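PDB 6VTV: gamma-glutamyl-gamma-aminobutyrate hydrolase PuuD from Escherichia coli, which hydrolyses the gamma-glutamyl linkage of gamma-glutamyl-gamma-aminobutyrate to glutamate and 4-aminobutanoate, the final step of a pathway that degrades putrescine. Local coordinates for residues H51-P56 with E60-K65; P64-I69 with M101-A106; V78-Y83 with G87-A92; V163-E166 with L171-L174; F181-L186 with L208-S213. All blocks are in the same frame, centred on the assembly; numbering follows the deposited sequence.

Interaction 1 of 5, residues H51-P56 with E60-K65; sequences HALAEP and EQLLPK
Leu53 and Leu62 supply the apolar part of this contact, each through a single methyl: CD1 of Leu53 lies 3.5 Å from CD2 of Leu62. The side chains cross at about a right angle, and one branch of each does the touching. In Leu62 the CG sits anti to the backbone N (chi1 -177°), which swings the branches toward the turn 51-54. Both leucines are buried, and Leu53 also packs on Leu45 of the second subunit, a setting that suits branched hydrocarbon.

The polar part is backbone. Glu60 N donates to Pro56 O over 3.0 Å, and the N-H...O angle of 165° makes the bond nearly straight. It is the i to i+4 bond of the first turn of helix 56-62, entered from the 3-10 segment 51-54. Proline fits the first helical position because an N-H there would lack a partner within the helix. Glu55 is the N-cap residue, its OE1 accepting from Leu58 N.

Glu60 adds a contact of its own side chain. Its CG comes 3.3 Å from Pro56 O, and a bend at chi2 carries the carboxylate onward to a salt bridge between OE1 and Arg110.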
# COMPACT_ATOMS: atom_id res chain seq x y z
N HIS B 51 -2.09 -8.39 0.87
CA HIS B 51 -1.99 -9.84 0.98
C HIS B 51 -3.09 -10.56 0.21
O HIS B 51 -2.90 -11.72 -0.17
CB HIS B 51 -2.02 -10.26 2.45
CG HIS B 51 -0.85 -9.76 3.24
ND1 HIS B 51 -0.80 -9.84 4.61
CD2 HIS B 51 0.31 -9.17 2.85
CE1 HIS B 51 0.34 -9.32 5.04
NE2 HIS B 51 1.03 -8.91 3.99
N ALA B 52 -4.23 -9.91 -0.02
CA ALA B 52 -5.31 -10.54 -0.78
C ALA B 52 -4.90 -10.83 -2.22
O ALA B 52 -5.51 -11.69 -2.86
CB ALA B 52 -6.56 -9.67 -0.75
N LEU B 53 -3.89 -10.13 -2.73
CA LEU B 53 -3.41 -10.37 -4.09
C LEU B 53 -2.70 -11.71 -4.24
O LEU B 53 -2.39 -12.10 -5.37
CB LEU B 53 -2.48 -9.24 -4.52
CG LEU B 53 -3.14 -7.86 -4.58
CD1 LEU B 53 -2.20 -6.84 -5.19
CD2 LEU B 53 -4.44 -7.93 -5.36
N ALA B 54 -2.44 -12.41 -3.14
CA ALA B 54 -1.86 -13.75 -3.23
C ALA B 54 -2.80 -14.73 -3.91
O ALA B 54 -2.36 -15.83 -4.28
CB ALA B 54 -1.49 -14.26 -1.83
N GLU B 55 -4.07 -14.37 -4.06
CA GLU B 55 -5.00 -15.21 -4.80
C GLU B 55 -4.47 -15.42 -6.22
O GLU B 55 -4.12 -14.45 -6.90
CB GLU B 55 -6.38 -14.56 -4.83
CG GLU B 55 -7.54 -15.53 -4.96
CD GLU B 55 -7.63 -16.13 -6.34
OE1 GLU B 55 -7.43 -15.39 -7.33
OE2 GLU B 55 -7.91 -17.35 -6.45
N PRO B 56 -4.38 -16.67 -6.69
CA PRO B 56 -3.70 -16.92 -7.98
C PRO B 56 -4.28 -16.16 -9.16
O PRO B 56 -3.51 -15.64 -9.98
CB PRO B 56 -3.84 -18.44 -8.15
CG PRO B 56 -3.94 -18.96 -6.75
CD PRO B 56 -4.71 -17.92 -5.99
N GLU B 60 -1.84 -13.49 -11.22
CA GLU B 60 -1.50 -13.67 -12.63
C GLU B 60 -1.86 -12.45 -13.46
O GLU B 60 -1.17 -12.15 -14.44
CB GLU B 60 -2.19 -14.92 -13.18
CG GLU B 60 -1.62 -16.23 -12.66
CD GLU B 60 -0.33 -16.63 -13.35
OE1 GLU B 60 0.75 -16.42 -12.76
OE2 GLU B 60 -0.40 -17.15 -14.49
N GLN B 61 -2.93 -11.74 -13.09
CA GLN B 61 -3.30 -10.54 -13.83
C GLN B 61 -2.37 -9.38 -13.54
O GLN B 61 -2.17 -8.51 -14.40
CB GLN B 61 -4.74 -10.15 -13.51
CG GLN B 61 -5.80 -11.11 -14.03
CD GLN B 61 -7.19 -10.75 -13.56
OE1 GLN B 61 -7.81 -9.83 -14.09
NE2 GLN B 61 -7.69 -11.48 -12.57
N LEU B 62 -1.78 -9.34 -12.35
CA LEU B 62 -0.97 -8.21 -11.92
C LEU B 62 0.48 -8.31 -12.38
O LEU B 62 1.10 -7.30 -12.72
CB LEU B 62 -1.02 -8.07 -10.40
CG LEU B 62 -0.27 -6.88 -9.79
CD1 LEU B 62 -0.57 -5.59 -10.55
CD2 LEU B 62 -0.61 -6.73 -8.33
N LEU B 63 1.04 -9.52 -12.39
CA LEU B 63 2.46 -9.70 -12.71
C LEU B 63 2.90 -9.06 -14.02
O LEU B 63 3.98 -8.45 -14.04
CB LEU B 63 2.79 -11.20 -12.72
CG LEU B 63 2.78 -11.88 -11.35
CD1 LEU B 63 2.75 -13.39 -11.53
CD2 LEU B 63 3.98 -11.45 -10.52
N PRO B 64 2.15 -9.13 -15.13
CA PRO B 64 2.61 -8.45 -16.36
C PRO B 64 2.77 -6.95 -16.20
O PRO B 64 3.49 -6.34 -17.00
CB PRO B 64 1.51 -8.79 -17.38
CG PRO B 64 0.91 -10.05 -16.88
CD PRO B 64 0.94 -9.94 -15.38
N LYS B 65 2.13 -6.34 -15.21
CA LYS B 65 2.22 -4.90 -14.99
C LYS B 65 3.33 -4.52 -14.02
O LYS B 65 3.54 -3.33 -13.78
CB LYS B 65 0.87 -4.37 -14.50
CG LYS B 65 -0.22 -4.43 -15.55
CD LYS B 65 -1.61 -4.44 -14.94
CE LYS B 65 -2.67 -4.50 -16.02
NZ LYS B 65 -4.02 -4.80 -15.47

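Interaction 2 of 5, residues P64-I69 with M101-A106; sequences PKLDGI and MAIINA
Ile69 and Ile103 owe their meeting to different torsions. In Ile69 the CG1 branch stands opposite its own carbonyl carbon (chi1 -56°) and then bends at chi2. In Ile103 the same branch lies opposite the backbone N (chi1 -157°) and runs on extended, while CG2 takes the place between N and the carbonyl carbon. The two side chains therefore reach toward each other tip to tip, CD1 of Ile69 lying 3.9 Å from CD1 of Ile103. Ile69 CD1 is almost as near to the next carbon of its partner, with 4.0 Å to Ile103 CG1. The shorter branches also approach, Ile69 CG2 standing 4.1 Å from Ile103 CG2. Leu66, just before the strand, adds a looser touch of its CD1 on Ile103 CD1 at 4.3 Å.

This is helix-on-sheet packing within a beta-alpha-beta crossover: strand 68-71 leads by way of helix 94-109 to the parallel strand 114-117, whose Phe115 shares backbone hydrogen bonding with Ile69. Ile103 also leans on Leu49 and on Leu59 of helix 56-62. Beta-branched isoleucine suits an inner strand, and here it fills the helix-sheet interface as well. With no hydrogen bond joining the two segments and all three touching residues buried, their cohesion rests on dispersion and the exclusion of water.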
# COMPACT_ATOMS: atom_id res chain seq x y z
N PRO B 64 2.15 -9.13 -15.13
CA PRO B 64 2.61 -8.45 -16.36
C PRO B 64 2.77 -6.95 -16.20
O PRO B 64 3.49 -6.34 -17.00
CB PRO B 64 1.51 -8.79 -17.38
CG PRO B 64 0.91 -10.05 -16.88
CD PRO B 64 0.94 -9.94 -15.38
N LYS B 65 2.13 -6.34 -15.21
CA LYS B 65 2.22 -4.90 -14.99
C LYS B 65 3.33 -4.52 -14.02
O LYS B 65 3.54 -3.33 -13.78
CB LYS B 65 0.87 -4.37 -14.50
CG LYS B 65 -0.22 -4.43 -15.55
CD LYS B 65 -1.61 -4.44 -14.94
CE LYS B 65 -2.67 -4.50 -16.02
NZ LYS B 65 -4.02 -4.80 -15.47
N LEU B 66 4.04 -5.49 -13.46
CA LEU B 66 5.14 -5.23 -12.54
C LEU B 66 6.47 -5.42 -13.25
O LEU B 66 6.70 -6.45 -13.89
CB LEU B 66 5.06 -6.16 -11.32
CG LEU B 66 3.76 -6.12 -10.52
CD1 LEU B 66 3.75 -7.21 -9.46
CD2 LEU B 66 3.58 -4.75 -9.88
N ASP B 67 7.34 -4.42 -13.15
CA ASP B 67 8.69 -4.51 -13.69
C ASP B 67 9.70 -4.96 -12.65
O ASP B 67 10.86 -5.21 -13.00
CB ASP B 67 9.12 -3.16 -14.28
CG ASP B 67 8.09 -2.59 -15.24
OD1 ASP B 67 7.67 -3.32 -16.17
OD2 ASP B 67 7.71 -1.41 -15.07
N GLY B 68 9.30 -5.06 -11.38
CA GLY B 68 10.19 -5.51 -10.33
C GLY B 68 9.41 -5.81 -9.07
O GLY B 68 8.32 -5.27 -8.85
N ILE B 69 9.98 -6.69 -8.25
CA ILE B 69 9.38 -7.10 -6.99
C ILE B 69 10.27 -6.62 -5.85
O ILE B 69 11.49 -6.80 -5.90
CB ILE B 69 9.17 -8.62 -6.93
CG1 ILE B 69 8.33 -9.10 -8.11
CG2 ILE B 69 8.51 -9.02 -5.62
CD1 ILE B 69 7.02 -8.36 -8.27
N MET B 101 5.78 -15.96 -0.75
CA MET B 101 6.11 -17.22 -1.40
C MET B 101 5.55 -17.27 -2.82
O MET B 101 6.24 -17.71 -3.75
CB MET B 101 5.60 -18.40 -0.58
CG MET B 101 6.23 -18.53 0.80
SD MET B 101 8.03 -18.69 0.75
CE MET B 101 8.51 -17.25 1.70
N ALA B 102 4.31 -16.82 -3.00
CA ALA B 102 3.68 -16.90 -4.31
C ALA B 102 4.36 -15.95 -5.30
O ALA B 102 4.63 -16.33 -6.45
CB ALA B 102 2.19 -16.59 -4.20
N ILE B 103 4.64 -14.72 -4.88
CA ILE B 103 5.17 -13.74 -5.82
C ILE B 103 6.65 -13.99 -6.12
O ILE B 103 7.13 -13.63 -7.19
CB ILE B 103 4.91 -12.32 -5.32
CG1 ILE B 103 4.92 -11.33 -6.49
CG2 ILE B 103 5.93 -11.92 -4.26
CD1 ILE B 103 4.22 -10.03 -6.19
N ILE B 104 7.39 -14.61 -5.19
CA ILE B 104 8.77 -14.96 -5.48
C ILE B 104 8.83 -16.05 -6.55
O ILE B 104 9.52 -15.91 -7.56
CB ILE B 104 9.50 -15.41 -4.20
CG1 ILE B 104 9.75 -14.22 -3.27
CG2 ILE B 104 10.82 -16.09 -4.54
CD1 ILE B 104 10.21 -14.63 -1.88
N ASN B 105 8.09 -17.15 -6.33
CA ASN B 105 8.08 -18.25 -7.29
C ASN B 105 7.63 -17.78 -8.67
O ASN B 105 8.19 -18.20 -9.69
CB ASN B 105 7.16 -19.36 -6.80
CG ASN B 105 7.77 -20.16 -5.66
OD1 ASN B 105 8.92 -20.59 -5.73
ND2 ASN B 105 7.00 -20.35 -4.60
N ALA B 106 6.63 -16.90 -8.72
CA ALA B 106 6.15 -16.39 -10.00
C ALA B 106 7.20 -15.50 -10.66
O ALA B 106 7.43 -15.61 -11.87
CB ALA B 106 4.84 -15.64 -9.80

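Interaction 3 of 5, residues V78-Y83 with G87-A92; sequences VQPHLY and GDEPDA
Pro80 sets its ring against the backbone carbonyl of Gly87, with CG 3.5 Å from Gly87 O and CD 3.7 Å from the same oxygen. The two belong to the long loop between strand 68-71 and helix 94-109, and Pro80 opens a short 3-10 turn, 80-82, that folds back on the irregular loop 87-92. From the other segment Glu89 brings its aliphatic part across the ring, its CG lying 4.1 Å from Pro80 CG. Farther along, Gln79 CG and Ala92 CB touch at 4.4 Å. No hydrogen bond joins the two segments, so the first shell is van der Waals packing on a rigid proline, the buried residue among those that touch.

What positions these groups lies one layer out. Chi1 of Glu89 (-74°) sets CG against Pro80, and a bend at chi2 turns the carboxylate off to Arg134, where OE2 forms a salt bridge with NE. The same arginine uses NH2 to hold Asp88 O, so both backbone and side chain of 87-92 are gripped by one guanidinium group. Gln79 is fixed at its far end by NE2, bonded to Asp97 OD2 on helix 94-109. Glycine suits position 87 because its backbone angles, phi 88° with psi near 180°, would press a CB against the preceding carbonyl oxygen. Within the turn, Pro80 O accepts from Tyr83 N at 3.3 Å and lies 3.6 Å above the plane of the Tyr83 ring, over its centre.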
# COMPACT_ATOMS: atom_id res chain seq x y z
N VAL B 78 9.28 -15.52 9.33
CA VAL B 78 8.60 -16.52 8.52
C VAL B 78 8.16 -17.68 9.40
O VAL B 78 8.86 -18.08 10.34
CB VAL B 78 9.54 -17.00 7.39
CG1 VAL B 78 8.85 -18.05 6.52
CG2 VAL B 78 10.01 -15.82 6.55
N GLN B 79 6.97 -18.21 9.11
CA GLN B 79 6.47 -19.36 9.86
C GLN B 79 7.42 -20.55 9.67
O GLN B 79 7.77 -20.89 8.53
CB GLN B 79 5.07 -19.74 9.39
CG GLN B 79 4.00 -18.71 9.72
CD GLN B 79 2.72 -18.94 8.95
OE1 GLN B 79 1.70 -19.34 9.51
NE2 GLN B 79 2.76 -18.69 7.64
N PRO B 80 7.87 -21.19 10.75
CA PRO B 80 8.87 -22.26 10.61
C PRO B 80 8.39 -23.45 9.79
O PRO B 80 9.23 -24.18 9.26
CB PRO B 80 9.16 -22.66 12.07
CG PRO B 80 8.77 -21.46 12.88
CD PRO B 80 7.59 -20.87 12.16
N HIS B 81 7.08 -23.67 9.68
CA HIS B 81 6.60 -24.80 8.89
C HIS B 81 6.80 -24.60 7.40
O HIS B 81 6.68 -25.58 6.64
CB HIS B 81 5.12 -25.07 9.19
CG HIS B 81 4.18 -24.15 8.48
ND1 HIS B 81 3.77 -22.95 9.01
CD2 HIS B 81 3.55 -24.27 7.28
CE1 HIS B 81 2.94 -22.36 8.17
NE2 HIS B 81 2.79 -23.14 7.11
N LEU B 82 7.09 -23.38 6.95
CA LEU B 82 7.33 -23.15 5.53
C LEU B 82 8.67 -23.70 5.07
O LEU B 82 8.87 -23.89 3.87
CB LEU B 82 7.23 -21.66 5.21
CG LEU B 82 5.80 -21.11 5.19
CD1 LEU B 82 5.81 -19.60 4.96
CD2 LEU B 82 4.96 -21.81 4.13
N TYR B 83 9.60 -23.95 6.00
CA TYR B 83 10.84 -24.66 5.68
C TYR B 83 10.96 -25.95 6.48
O TYR B 83 12.06 -26.38 6.84
CB TYR B 83 12.06 -23.77 5.89
CG TYR B 83 12.16 -23.04 7.22
CD1 TYR B 83 11.51 -21.83 7.42
CD2 TYR B 83 12.92 -23.56 8.26
CE1 TYR B 83 11.60 -21.16 8.62
CE2 TYR B 83 13.02 -22.90 9.47
CZ TYR B 83 12.35 -21.70 9.64
OH TYR B 83 12.45 -21.04 10.84
N GLY B 87 6.63 -26.02 15.40
CA GLY B 87 6.51 -24.94 16.37
C GLY B 87 6.33 -23.59 15.71
O GLY B 87 6.32 -23.45 14.48
N ASP B 88 6.17 -22.58 16.55
CA ASP B 88 5.99 -21.21 16.10
C ASP B 88 7.08 -20.32 16.67
O ASP B 88 7.87 -20.73 17.52
CB ASP B 88 4.60 -20.67 16.48
CG ASP B 88 4.36 -20.67 17.99
OD1 ASP B 88 5.24 -21.15 18.74
OD2 ASP B 88 3.29 -20.18 18.41
N GLU B 89 7.11 -19.09 16.19
CA GLU B 89 7.98 -18.04 16.67
C GLU B 89 7.14 -16.80 16.95
O GLU B 89 6.06 -16.63 16.37
CB GLU B 89 9.09 -17.71 15.65
CG GLU B 89 10.19 -18.76 15.57
CD GLU B 89 10.91 -18.95 16.89
OE1 GLU B 89 11.13 -17.95 17.60
OE2 GLU B 89 11.27 -20.10 17.21
N PRO B 90 7.59 -15.93 17.85
CA PRO B 90 6.85 -14.69 18.10
C PRO B 90 6.77 -13.84 16.83
O PRO B 90 7.66 -13.86 15.99
CB PRO B 90 7.68 -13.99 19.18
CG PRO B 90 8.44 -15.08 19.84
CD PRO B 90 8.73 -16.09 18.78
N ASP B 91 5.65 -13.11 16.72
CA ASP B 91 5.42 -12.18 15.62
C ASP B 91 5.42 -12.88 14.27
O ASP B 91 6.42 -12.84 13.54
CB ASP B 91 6.47 -11.06 15.64
CG ASP B 91 6.62 -10.43 17.00
OD1 ASP B 91 5.59 -10.18 17.66
OD2 ASP B 91 7.77 -10.18 17.42
N ALA B 92 4.31 -13.52 13.92
CA ALA B 92 4.13 -14.13 12.62
C ALA B 92 3.22 -13.27 11.75
O ALA B 92 2.40 -12.49 12.25
CB ALA B 92 3.54 -15.54 12.76

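Interaction 4 of 5, residues V163-E166 with L171-L174; sequences VQVE and LSAL
Val165 carries this contact, facing Leu171 and Ser172 from the last residue of strand 161-165. Its CB points toward the helix and divides into two methyls with different neighbours. CG1, anti to the backbone N (chi1 173°), is the branch that crosses to helix 170-174: it lies 3.8 Å from Leu171 CB and 3.6 Å from Ser172 OG. It thus rests against the base of one helical side chain and the hydroxyl of the next. The other methyl, CG2, packs instead on Phe181 of the neighbouring strand 180-183. A beta-branched valine suits the place because one short side chain serves both the helix and the adjoining strand.

Past Val165 the chain leaves the strand, and the backbone takes over. Water 1 donates to Glu166 O at 2.7 Å and accepts from Ser172 N at 2.9 Å, bridging the end of the strand to the first turn of the helix. N-H groups in a first turn have no acceptor one turn earlier inside the helix, and here they find others: Leu171 N is bound by Glu201 OE1, Ser172 N by the water. Ser172 OG also lies near Glu166 O, but at 3.6 Å.

Leu171 extends the packing inward, reaching Ala202 and Ala211 on the strands 198-203 and 209-214, so the short helix, which in sequence links the antiparallel strands 161-165 and 180-183, packs on the sheet. The chemistry is mixed: valine and leucine carbons make the apolar part, while beside them one water satisfies both a helix N-H and the carbonyl that follows the strand.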
# COMPACT_ATOMS: atom_id res chain seq x y z
N VAL B 163 30.59 -6.91 6.36
CA VAL B 163 30.31 -8.06 5.52
C VAL B 163 31.37 -8.11 4.43
O VAL B 163 31.88 -7.08 3.99
CB VAL B 163 28.89 -8.02 4.90
CG1 VAL B 163 27.82 -8.18 5.97
CG2 VAL B 163 28.68 -6.73 4.13
N GLN B 164 31.70 -9.32 4.00
CA GLN B 164 32.69 -9.54 2.96
C GLN B 164 32.01 -10.13 1.73
O GLN B 164 31.33 -11.16 1.83
CB GLN B 164 33.81 -10.47 3.44
CG GLN B 164 34.89 -10.72 2.40
CD GLN B 164 36.23 -11.05 3.03
OE1 GLN B 164 36.67 -12.20 3.02
NE2 GLN B 164 36.88 -10.03 3.58
N VAL B 165 32.18 -9.47 0.59
CA VAL B 165 31.52 -9.89 -0.64
C VAL B 165 32.17 -11.16 -1.16
O VAL B 165 33.40 -11.27 -1.23
CB VAL B 165 31.57 -8.77 -1.69
CG1 VAL B 165 31.04 -9.27 -3.03
CG2 VAL B 165 30.78 -7.56 -1.21
N GLU B 166 31.34 -12.14 -1.53
CA GLU B 166 31.83 -13.32 -2.23
C GLU B 166 31.92 -13.01 -3.72
O GLU B 166 30.93 -12.62 -4.34
CB GLU B 166 30.90 -14.51 -1.98
CG GLU B 166 31.42 -15.82 -2.56
CD GLU B 166 30.70 -17.03 -2.00
OE1 GLU B 166 30.65 -17.18 -0.76
OE2 GLU B 166 30.18 -17.84 -2.80
N LEU B 171 26.85 -8.72 -6.36
CA LEU B 171 27.49 -7.68 -5.57
C LEU B 171 28.86 -7.31 -6.13
O LEU B 171 29.26 -6.14 -6.10
CB LEU B 171 27.61 -8.12 -4.11
CG LEU B 171 26.30 -8.21 -3.32
CD1 LEU B 171 26.59 -8.48 -1.85
CD2 LEU B 171 25.49 -6.94 -3.49
N SER B 172 29.59 -8.30 -6.65
CA SER B 172 30.90 -8.02 -7.23
C SER B 172 30.76 -7.16 -8.48
O SER B 172 31.58 -6.27 -8.72
CB SER B 172 31.62 -9.32 -7.55
OG SER B 172 32.13 -9.92 -6.38
N ALA B 173 29.73 -7.41 -9.29
CA ALA B 173 29.52 -6.60 -10.48
C ALA B 173 29.06 -5.20 -10.12
O ALA B 173 29.43 -4.22 -10.78
CB ALA B 173 28.51 -7.28 -11.41
N LEU B 174 28.25 -5.07 -9.06
CA LEU B 174 27.74 -3.77 -8.66
C LEU B 174 28.77 -2.97 -7.88
O LEU B 174 28.73 -1.73 -7.89
CB LEU B 174 26.47 -3.93 -7.83
CG LEU B 174 25.23 -4.44 -8.56
CD1 LEU B 174 24.20 -4.94 -7.56
CD2 LEU B 174 24.63 -3.35 -9.44
O HOH W 1 29.20 -10.96 -5.66

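Interaction 5 of 5, residues F181-L186 with L208-S213; sequences FWVNSL and LVEAVS. With MN (manganese (II) ion), chain D.
Ser185 and Glu210 meet through a manganese ion, and the tight part of the contact is its coordination shell. Ser185 OG and Glu210 OE2 each lie 2.2 Å from the manganese, on opposite sides of it, with an OG-manganese-OE2 angle of about 172°. Water 2 binds at 2.3 Å from the metal, roughly at right angles to both. That water is held twice more: it donates to Asn184 O at 3.0 Å and, over a short 2.5 Å, to Glu210 OE1. The carboxylate therefore uses one oxygen for the metal and the other for the metal's water, which fixes its rotation. A bend at chi2 of Glu210 (-95°) presents it this way.

Away from the ion the segments hardly touch. Val183 CG2 stays 4.3 Å from Glu210 OE1, and no direct hydrogen bond links the two segments. Though buried, this side is loose.

Glutamate suits position 210 because it can span from its strand to the ion; it shares a classic beta bulge with Ala211, opposite Ala202. Asn184 is held to His226 N by its OD1. His145, His161 and His187 complete the shell, making a six-coordinate manganese site. It lies beside the predicted Cys-His-Glu triad of this glutaminase-like fold, the side chain of Ser185 being about 7 Å from that of His226.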
# COMPACT_ATOMS: atom_id res chain seq x y z
N PHE B 181 32.62 -3.95 3.62
CA PHE B 181 32.01 -2.69 4.02
C PHE B 181 31.13 -2.92 5.24
O PHE B 181 30.84 -4.06 5.62
CB PHE B 181 31.19 -2.08 2.88
CG PHE B 181 30.24 -3.04 2.22
CD1 PHE B 181 28.95 -3.19 2.69
CD2 PHE B 181 30.64 -3.79 1.13
CE1 PHE B 181 28.07 -4.07 2.09
CE2 PHE B 181 29.77 -4.67 0.52
CZ PHE B 181 28.48 -4.81 1.00
N TRP B 182 30.71 -1.82 5.85
CA TRP B 182 29.89 -1.85 7.05
C TRP B 182 28.41 -1.86 6.69
O TRP B 182 27.98 -1.21 5.72
CB TRP B 182 30.18 -0.64 7.93
CG TRP B 182 31.51 -0.70 8.62
CD1 TRP B 182 32.68 -0.14 8.19
CD2 TRP B 182 31.81 -1.36 9.85
NE1 TRP B 182 33.69 -0.41 9.09
CE2 TRP B 182 33.18 -1.15 10.12
CE3 TRP B 182 31.05 -2.10 10.76
CZ2 TRP B 182 33.80 -1.67 11.25
CZ3 TRP B 182 31.67 -2.60 11.89
CH2 TRP B 182 33.04 -2.39 12.12
N VAL B 183 27.63 -2.61 7.46
CA VAL B 183 26.18 -2.67 7.31
C VAL B 183 25.55 -2.61 8.69
O VAL B 183 26.17 -2.97 9.69
CB VAL B 183 25.72 -3.95 6.56
CG1 VAL B 183 26.31 -4.00 5.16
CG2 VAL B 183 26.10 -5.19 7.35
N ASN B 184 24.31 -2.13 8.74
CA ASN B 184 23.54 -2.24 9.97
C ASN B 184 23.04 -3.67 10.13
O ASN B 184 23.19 -4.52 9.25
CB ASN B 184 22.38 -1.23 9.98
CG ASN B 184 21.53 -1.29 8.72
OD1 ASN B 184 21.39 -2.34 8.10
ND2 ASN B 184 20.96 -0.16 8.34
N SER B 185 22.43 -3.95 11.28
CA SER B 185 21.97 -5.30 11.57
C SER B 185 20.80 -5.22 12.54
O SER B 185 20.96 -4.71 13.66
CB SER B 185 23.10 -6.16 12.15
OG SER B 185 22.77 -7.54 12.13
N LEU B 186 19.63 -5.71 12.13
CA LEU B 186 18.43 -5.70 12.95
C LEU B 186 17.65 -6.99 12.72
O LEU B 186 16.50 -6.99 12.27
CB LEU B 186 17.56 -4.48 12.66
CG LEU B 186 18.17 -3.07 12.72
CD1 LEU B 186 18.72 -2.68 11.36
CD2 LEU B 186 17.13 -2.06 13.18
N LEU B 208 27.99 -16.04 8.93
CA LEU B 208 26.56 -15.97 8.63
C LEU B 208 26.34 -15.34 7.26
O LEU B 208 26.92 -14.31 6.93
CB LEU B 208 25.83 -15.15 9.70
CG LEU B 208 24.31 -15.10 9.53
CD1 LEU B 208 23.66 -16.39 10.01
CD2 LEU B 208 23.72 -13.90 10.26
N VAL B 209 25.48 -15.98 6.46
CA VAL B 209 25.16 -15.46 5.14
C VAL B 209 24.32 -14.19 5.31
O VAL B 209 23.25 -14.21 5.93
CB VAL B 209 24.43 -16.51 4.30
CG1 VAL B 209 23.94 -15.90 3.00
CG2 VAL B 209 25.34 -17.69 4.03
N GLU B 210 24.81 -13.09 4.75
CA GLU B 210 24.13 -11.80 4.84
C GLU B 210 23.57 -11.32 3.51
O GLU B 210 22.88 -10.30 3.48
CB GLU B 210 25.07 -10.74 5.42
CG GLU B 210 25.29 -10.84 6.92
CD GLU B 210 24.37 -9.94 7.71
OE1 GLU B 210 23.93 -8.91 7.16
OE2 GLU B 210 24.09 -10.25 8.89
N ALA B 211 23.83 -12.04 2.42
CA ALA B 211 23.32 -11.66 1.11
C ALA B 211 23.36 -12.87 0.19
O ALA B 211 24.31 -13.65 0.22
CB ALA B 211 24.13 -10.50 0.50
N VAL B 212 22.31 -13.03 -0.62
CA VAL B 212 22.18 -14.14 -1.56
C VAL B 212 21.67 -13.61 -2.89
O VAL B 212 21.18 -12.48 -2.99
CB VAL B 212 21.24 -15.25 -1.04
CG1 VAL B 212 21.85 -15.95 0.16
CG2 VAL B 212 19.87 -14.67 -0.69
N SER B 213 21.77 -14.44 -3.92
CA SER B 213 21.19 -14.13 -5.21
C SER B 213 20.84 -15.44 -5.92
O SER B 213 21.50 -16.46 -5.72
CB SER B 213 22.13 -13.29 -6.08
OG SER B 213 23.13 -14.08 -6.69
MN MN D . 23.57 -8.92 10.55
O HOH W 2 22.82 -7.47 8.94

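In the fold
From the N terminus, interaction 1 closes across the first turn of helix 56-62, joining it to the segment that leads in. Interaction 2 begins where interaction 1 ends, sharing Pro64 and Lys65, and the two touch where Leu63 packs on Ala106. Interaction 2 closes the long excursion from strand 68-71 to helix 94-109, and interaction 3 is nested inside that loop. Interactions 4 and 5 follow in series. Interaction 4 joins strand 161-165 to helix 170-174; interaction 5 spans from strand 180-183 to strand 209-214, and Val163 packs against both Val183 and Glu210. Interactions 2 and 5 reach the same mixed sheet on opposite sides of the chain's centre, about 23 Å apart between centres.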